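Local coordinates for transcriptional regulator, LacI family (Arthrobacter sp., PDB 4RKQ), which probably regulates transcription as a LacI-family DNA-binding protein that responds to a small effector, likely a sugar, at residues A197-M202 with G225-P230. Residues are numbered along the deposited sequence; the frame is centred on the assembly and turned at random.
With EDO (1,2-ethanediol), chain F.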
loop_
_atom_site.group_PDB
_atom_site.type_symbol
_atom_site.label_atom_id
_atom_site.label_comp_id
_atom_site.label_asym_id
_atom_site.label_seq_id
_atom_site.Cartn_x
_atom_site.Cartn_y
_atom_site.Cartn_z
ATOM N N ALA A 197 -15.387 -12.216 2.496
ATOM C CA ALA A 197 -15.353 -10.846 2.054
ATOM C C ALA A 197 -14.810 -10.769 0.648
ATOM O O ALA A 197 -13.948 -11.535 0.258
ATOM C CB ALA A 197 -14.508 -10.013 2.995
ATOM N N PHE A 198 -15.340 -9.807 -0.086
ATOM C CA PHE A 198 -14.932 -9.497 -1.445
ATOM C C PHE A 198 -13.410 -9.442 -1.592
ATOM O O PHE A 198 -12.861 -9.958 -2.545
ATOM C CB PHE A 198 -15.580 -8.147 -1.846
ATOM C CG PHE A 198 -15.164 -7.669 -3.178
ATOM C CD1 PHE A 198 -15.795 -8.130 -4.322
ATOM C CD2 PHE A 198 -14.103 -6.773 -3.308
ATOM C CE1 PHE A 198 -15.378 -7.704 -5.582
ATOM C CE2 PHE A 198 -13.686 -6.345 -4.574
ATOM C CZ PHE A 198 -14.322 -6.806 -5.709
ATOM N N ASN A 199 -12.739 -8.771 -0.660
ATOM C CA ASN A 199 -11.323 -8.796 -0.628
ATOM C C ASN A 199 -10.787 -8.581 0.773
ATOM O O ASN A 199 -11.562 -8.306 1.721
ATOM C CB ASN A 199 -10.725 -7.740 -1.609
ATOM C CG ASN A 199 -11.129 -6.315 -1.280
ATOM O OD1 ASN A 199 -11.618 -6.012 -0.199
ATOM N ND2 ASN A 199 -10.906 -5.420 -2.237
ATOM N N ASP A 200 -9.463 -8.669 0.882
ATOM C CA ASP A 200 -8.744 -8.472 2.172
ATOM C C ASP A 200 -8.940 -7.121 2.843
ATOM O O ASP A 200 -9.058 -7.059 4.056
ATOM C CB ASP A 200 -7.246 -8.715 2.027
ATOM C CG ASP A 200 -6.876 -10.190 1.788
ATOM O OD1 ASP A 200 -7.763 -11.044 1.872
ATOM O OD2 ASP A 200 -5.663 -10.464 1.526
ATOM N N LEU A 201 -8.947 -6.033 2.079
ATOM C CA LEU A 201 -9.175 -4.727 2.656
ATOM C C LEU A 201 -10.552 -4.681 3.348
ATOM O O LEU A 201 -10.675 -4.216 4.497
ATOM C CB LEU A 201 -9.126 -3.670 1.563
ATOM C CG LEU A 201 -9.388 -2.260 2.043
ATOM C CD1 LEU A 201 -8.359 -1.873 3.066
ATOM C CD2 LEU A 201 -9.440 -1.273 0.871
ATOM N N MET A 202 -11.580 -5.181 2.658
ATOM C CA MET A 202 -12.919 -5.251 3.273
ATOM C C MET A 202 -12.886 -6.219 4.470
ATOM O O MET A 202 -13.473 -5.952 5.496
ATOM C CB MET A 202 -13.995 -5.605 2.225
ATOM C CG MET A 202 -14.227 -4.503 1.155
ATOM S SD MET A 202 -15.568 -4.854 0.002
ATOM C CE MET A 202 -16.936 -4.256 0.965
ATOM N N GLY A 225 -10.815 -13.742 3.438
ATOM C CA GLY A 225 -10.727 -12.691 2.432
ATOM C C GLY A 225 -10.304 -13.195 1.068
ATOM O O GLY A 225 -10.426 -14.373 0.756
ATOM N N MET A 226 -9.811 -12.272 0.252
ATOM C CA MET A 226 -9.249 -12.564 -1.048
ATOM C C MET A 226 -8.208 -11.481 -1.386
ATOM O O MET A 226 -8.455 -10.282 -1.224
ATOM C CB MET A 226 -10.353 -12.645 -2.149
ATOM C CG MET A 226 -9.825 -12.594 -3.598
ATOM S SD MET A 226 -11.065 -12.997 -4.875
ATOM C CE MET A 226 -11.264 -14.759 -4.612
ATOM N N ASP A 227 -7.045 -11.948 -1.813
ATOM C CA ASP A 227 -6.004 -11.146 -2.468
ATOM C C ASP A 227 -4.622 -11.597 -1.984
ATOM O O ASP A 227 -3.689 -11.700 -2.761
ATOM C CB ASP A 227 -6.146 -9.619 -2.253
ATOM C CG ASP A 227 -7.171 -8.946 -3.163
ATOM O OD1 ASP A 227 -7.657 -9.554 -4.152
ATOM O OD2 ASP A 227 -7.491 -7.747 -2.893
ATOM N N GLY A 228 -4.483 -11.858 -0.698
ATOM C CA GLY A 228 -3.167 -12.189 -0.152
ATOM C C GLY A 228 -2.300 -10.949 0.037
ATOM O O GLY A 228 -1.095 -11.019 -0.134
ATOM N N ILE A 229 -2.898 -9.797 0.353
ATOM C CA ILE A 229 -2.076 -8.600 0.633
ATOM C C ILE A 229 -1.213 -8.836 1.910
ATOM O O ILE A 229 -1.642 -9.503 2.835
ATOM C CB ILE A 229 -2.920 -7.309 0.735
ATOM C CG1 ILE A 229 -3.970 -7.368 1.824
ATOM C CG2 ILE A 229 -3.629 -7.012 -0.595
ATOM C CD1 ILE A 229 -4.690 -6.081 2.034
ATOM N N PRO A 230 -0.004 -8.290 1.959
ATOM C CA PRO A 230 0.867 -8.499 3.145
ATOM C C PRO A 230 0.250 -8.043 4.473
ATOM O O PRO A 230 0.596 -8.573 5.516
ATOM C CB PRO A 230 2.108 -7.665 2.817
ATOM C CG PRO A 230 2.133 -7.608 1.321
ATOM C CD PRO A 230 0.708 -7.610 0.860
HETATM C C1 EDO F . -9.046 -5.873 -5.613
HETATM O O1 EDO F . -8.675 -5.944 -4.223
HETATM C C2 EDO F . -8.485 -7.040 -6.393
HETATM O O2 EDO F . -9.147 -8.201 -5.876
HETATM O O HOH W 1 -3.719 -11.357 3.174
HETATM O O HOH W 2 -7.518 -5.926 -0.720
#
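The carboxylate of Asp200, in the first turn of helix 200-212, reaches across to the loop that follows strand 222-225. The two segments leave neighbouring parallel strands, 194-197 and 222-225, at their C-terminal ends, the edge of the sheet that in the periplasmic-binding-protein fold of LacI-type regulators faces the effector cleft. OD2 of Asp200 collects two backbone donors: Ile229 N at 3.1 Å, which meets it nearly along its C-O axis, and Gly228 N, in a weak, bent bond (128° at the hydrogen). A water donates to the same oxygen and also to Ile229 O, while OD1 turns to the hydroxyl of Thr241. With CG beside its own backbone N (chi1 -70°), OD1 lies against one face of the Gly225-Met226 peptide without bonding to Met226 N; Ile229 CG1 packs on Asp200 CB at 3.5 Å. The backbone adds a bond of its own, Asp200 N donating to Met226 O over 2.8 Å. One residue earlier, Asn199 is the N-cap: its OD1 takes the N-H of Met202 in a straight bond (166°), a hold that keeps the amide turned with ND2 toward the cleft. There ND2 and both carboxylate oxygens of Asp227 grip an ethanediol, probably from the crystallisation liquor, joined by Arg151 and Asn27. Such a diol held by these groups is consistent with a site for sugar hydroxyls. Gly228 has a positive phi and psi, a backbone shape in which a CB would press on the carbonyl O of Asp227. Beside the diol, a second water accepts from Leu201 N and donates to Asp227 OD2 at 2.8 Å.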